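Local coordinates for protein-arginine-phosphatase (Bacillus subtilis subsp. subtilis, PDB 4KK3) that removes phosphate from phosphoarginine residues of proteins, counteracting the arginine kinase McsB and restoring DNA binding by the repressor CtsR, at residues Glu133-Glu136 with Leu137-Leu141. Residues are numbered along the deposited sequence; the frame is centred on the assembly and turned at random.
Sequences ELEE and LLRQL
An i to i+4 salt bridge on the C-terminal helix 124-145 joins Glu135 to Arg139. The two side chains project from the helix side by side, pointing the same way, and Glu135 OE2 meets Arg139 NH2 at 3.2 Å through its anti lone pair, in a fairly straight bond. That oxygen sits at the guanidinium edge, in its plane, although the carboxylate and guanidinium planes are turned 46° apart. Glu135 has CG anti to its N (chi1 -170°) and an extended chain, which brings the carboxylate alongside the arginine. Beneath the pair, Arg139 N donates to Glu135 O at 2.9 Å.

In the alpha/beta fold of low molecular weight phosphatases, the leucines of this helix pack on helices 13-28 and 105-110. Leu134 CB touches Leu138 CD1 at 4.1 Å, while their side chains meet Leu20 and Ile24 respectively; the side chain of Leu134 lies about 5 Å from that of Arg13, probably an active-site residue. Leu137 reaches Thr110 and Val116, and Glu133 pairs with Lys106.

Glu136 O accepts twice from Gln140: weakly from N at 3.4 Å, and from NE2 at 3.2 Å, the amide donor standing 59° out of the carbonyl plane. A water receives a bond from Gln140 NE2, weak at 2.8 Å, and donates to Glu136 OE2, also at 2.8 Å, bridging the amide and the carboxylate.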
ATOM      1  N   GLU A 133       2.845  -3.289  11.655  1.00 18.84           N
ATOM      2  CA  GLU A 133       3.983  -3.407  10.765  1.00 18.59           C
ATOM      3  C   GLU A 133       3.935  -2.299   9.710  1.00 18.79           C
ATOM      4  O   GLU A 133       4.934  -1.615   9.461  1.00 18.64           O
ATOM      5  CB  GLU A 133       3.941  -4.794  10.107  1.00 19.71           C
ATOM      6  CG  GLU A 133       4.973  -5.055   9.022  1.00 26.91           C
ATOM      7  CD  GLU A 133       4.804  -6.438   8.417  1.00 31.35           C
ATOM      8  OE1 GLU A 133       3.723  -7.040   8.584  1.00 28.78           O
ATOM      9  OE2 GLU A 133       5.747  -6.929   7.777  1.00 34.91           O
ATOM     10  N   LEU A 134       2.767  -2.134   9.100  1.00 16.99           N
ATOM     11  CA  LEU A 134       2.537  -1.107   8.095  1.00 16.87           C
ATOM     12  C   LEU A 134       2.717   0.291   8.672  1.00 19.55           C
ATOM     13  O   LEU A 134       3.357   1.151   8.061  1.00 16.98           O
ATOM     14  CB  LEU A 134       1.130  -1.235   7.510  1.00 15.19           C
ATOM     15  CG  LEU A 134       0.993  -2.382   6.512  1.00 12.41           C
ATOM     16  CD1 LEU A 134      -0.441  -2.524   6.026  1.00 18.58           C
ATOM     17  CD2 LEU A 134       1.952  -2.111   5.330  1.00 14.34           C
ATOM     18  N   GLU A 135       2.130   0.515   9.840  1.00 19.59           N
ATOM     19  CA  GLU A 135       2.211   1.830  10.473  1.00 19.91           C
ATOM     20  C   GLU A 135       3.660   2.298  10.621  1.00 19.04           C
ATOM     21  O   GLU A 135       3.999   3.427  10.256  1.00 23.42           O
ATOM     22  CB  GLU A 135       1.493   1.817  11.827  1.00 20.44           C
ATOM     23  CG  GLU A 135       1.323   3.198  12.451  1.00 31.01           C
ATOM     24  CD  GLU A 135       0.470   3.155  13.706  1.00 45.17           C
ATOM     25  OE1 GLU A 135      -0.066   2.070  14.024  1.00 51.14           O
ATOM     26  OE2 GLU A 135       0.333   4.202  14.374  1.00 54.69           O
ATOM     27  N   GLU A 136       4.512   1.428  11.150  1.00 18.76           N
ATOM     28  CA  GLU A 136       5.910   1.766  11.383  1.00 21.50           C
ATOM     29  C   GLU A 136       6.635   2.093  10.078  1.00 21.54           C
ATOM     30  O   GLU A 136       7.426   3.031  10.013  1.00 24.44           O
ATOM     31  CB  GLU A 136       6.620   0.627  12.121  1.00 28.90           C
ATOM     32  CG  GLU A 136       8.100   0.868  12.350  1.00 32.80           C
ATOM     33  CD  GLU A 136       8.731  -0.156  13.272  1.00 38.17           C
ATOM     34  OE1 GLU A 136       8.374  -0.190  14.469  1.00 42.06           O
ATOM     35  OE2 GLU A 136       9.587  -0.924  12.797  1.00 38.54           O
ATOM     36  N   LEU A 137       6.362   1.315   9.035  1.00 16.87           N
ATOM     37  CA  LEU A 137       6.976   1.562   7.728  1.00 20.83           C
ATOM     38  C   LEU A 137       6.496   2.874   7.114  1.00 20.68           C
ATOM     39  O   LEU A 137       7.268   3.633   6.503  1.00 20.60           O
ATOM     40  CB  LEU A 137       6.642   0.410   6.789  1.00 17.90           C
ATOM     41  CG  LEU A 137       7.396  -0.880   7.115  1.00 17.58           C
ATOM     42  CD1 LEU A 137       6.744  -2.079   6.437  1.00 20.32           C
ATOM     43  CD2 LEU A 137       8.850  -0.750   6.698  1.00 20.08           C
ATOM     44  N   LEU A 138       5.210   3.145   7.289  1.00 16.95           N
ATOM     45  CA  LEU A 138       4.578   4.284   6.643  1.00 16.00           C
ATOM     46  C   LEU A 138       4.929   5.590   7.342  1.00 16.51           C
ATOM     47  O   LEU A 138       5.020   6.624   6.689  1.00 21.27           O
ATOM     48  CB  LEU A 138       3.064   4.086   6.568  1.00 16.68           C
ATOM     49  CG  LEU A 138       2.697   2.898   5.661  1.00 16.30           C
ATOM     50  CD1 LEU A 138       1.219   2.554   5.822  1.00 19.05           C
ATOM     51  CD2 LEU A 138       3.029   3.157   4.200  1.00 19.32           C
ATOM     52  N   ARG A 139       5.142   5.536   8.655  1.00 18.56           N
ATOM     53  CA  ARG A 139       5.683   6.696   9.365  1.00 22.24           C
ATOM     54  C   ARG A 139       7.073   7.064   8.858  1.00 22.76           C
ATOM     55  O   ARG A 139       7.370   8.246   8.671  1.00 23.79           O
ATOM     56  CB  ARG A 139       5.687   6.492  10.883  1.00 28.03           C
ATOM     57  CG  ARG A 139       4.283   6.483  11.468  1.00 31.38           C
ATOM     58  CD  ARG A 139       4.273   6.573  12.978  1.00 37.88           C
ATOM     59  NE  ARG A 139       2.905   6.506  13.490  1.00 41.84           N
ATOM     60  CZ  ARG A 139       2.064   7.537  13.519  1.00 48.40           C
ATOM     61  NH1 ARG A 139       2.442   8.728  13.070  1.00 50.81           N
ATOM     62  NH2 ARG A 139       0.839   7.379  13.998  1.00 49.55           N
ATOM     63  N   GLN A 140       7.909   6.057   8.617  1.00 23.04           N
ATOM     64  CA  GLN A 140       9.246   6.296   8.073  1.00 26.76           C
ATOM     65  C   GLN A 140       9.162   6.818   6.646  1.00 24.58           C
ATOM     66  O   GLN A 140       9.919   7.711   6.275  1.00 24.27           O
ATOM     67  CB  GLN A 140      10.103   5.035   8.076  1.00 34.89           C
ATOM     68  CG  GLN A 140      10.275   4.321   9.395  1.00 44.28           C
ATOM     69  CD  GLN A 140      11.015   2.998   9.224  1.00 49.29           C
ATOM     70  OE1 GLN A 140      12.198   2.976   8.864  1.00 52.96           O
ATOM     71  NE2 GLN A 140      10.315   1.888   9.457  1.00 37.29           N
ATOM     72  N   LEU A 141       8.260   6.245   5.844  1.00 22.61           N
ATOM     73  CA  LEU A 141       8.052   6.698   4.475  1.00 21.00           C
ATOM     74  C   LEU A 141       7.749   8.189   4.431  1.00 20.77           C
ATOM     75  O   LEU A 141       8.313   8.925   3.625  1.00 22.82           O
ATOM     76  CB  LEU A 141       6.936   5.903   3.777  1.00 20.14           C
ATOM     77  CG  LEU A 141       6.589   6.282   2.328  1.00 15.96           C
ATOM     78  CD1 LEU A 141       7.766   5.995   1.389  1.00 20.50           C
ATOM     79  CD2 LEU A 141       5.344   5.540   1.832  1.00 16.54           C
TER
HETATM   80  O   HOH W   1      10.056  -0.789  10.070  1.00 36.24           O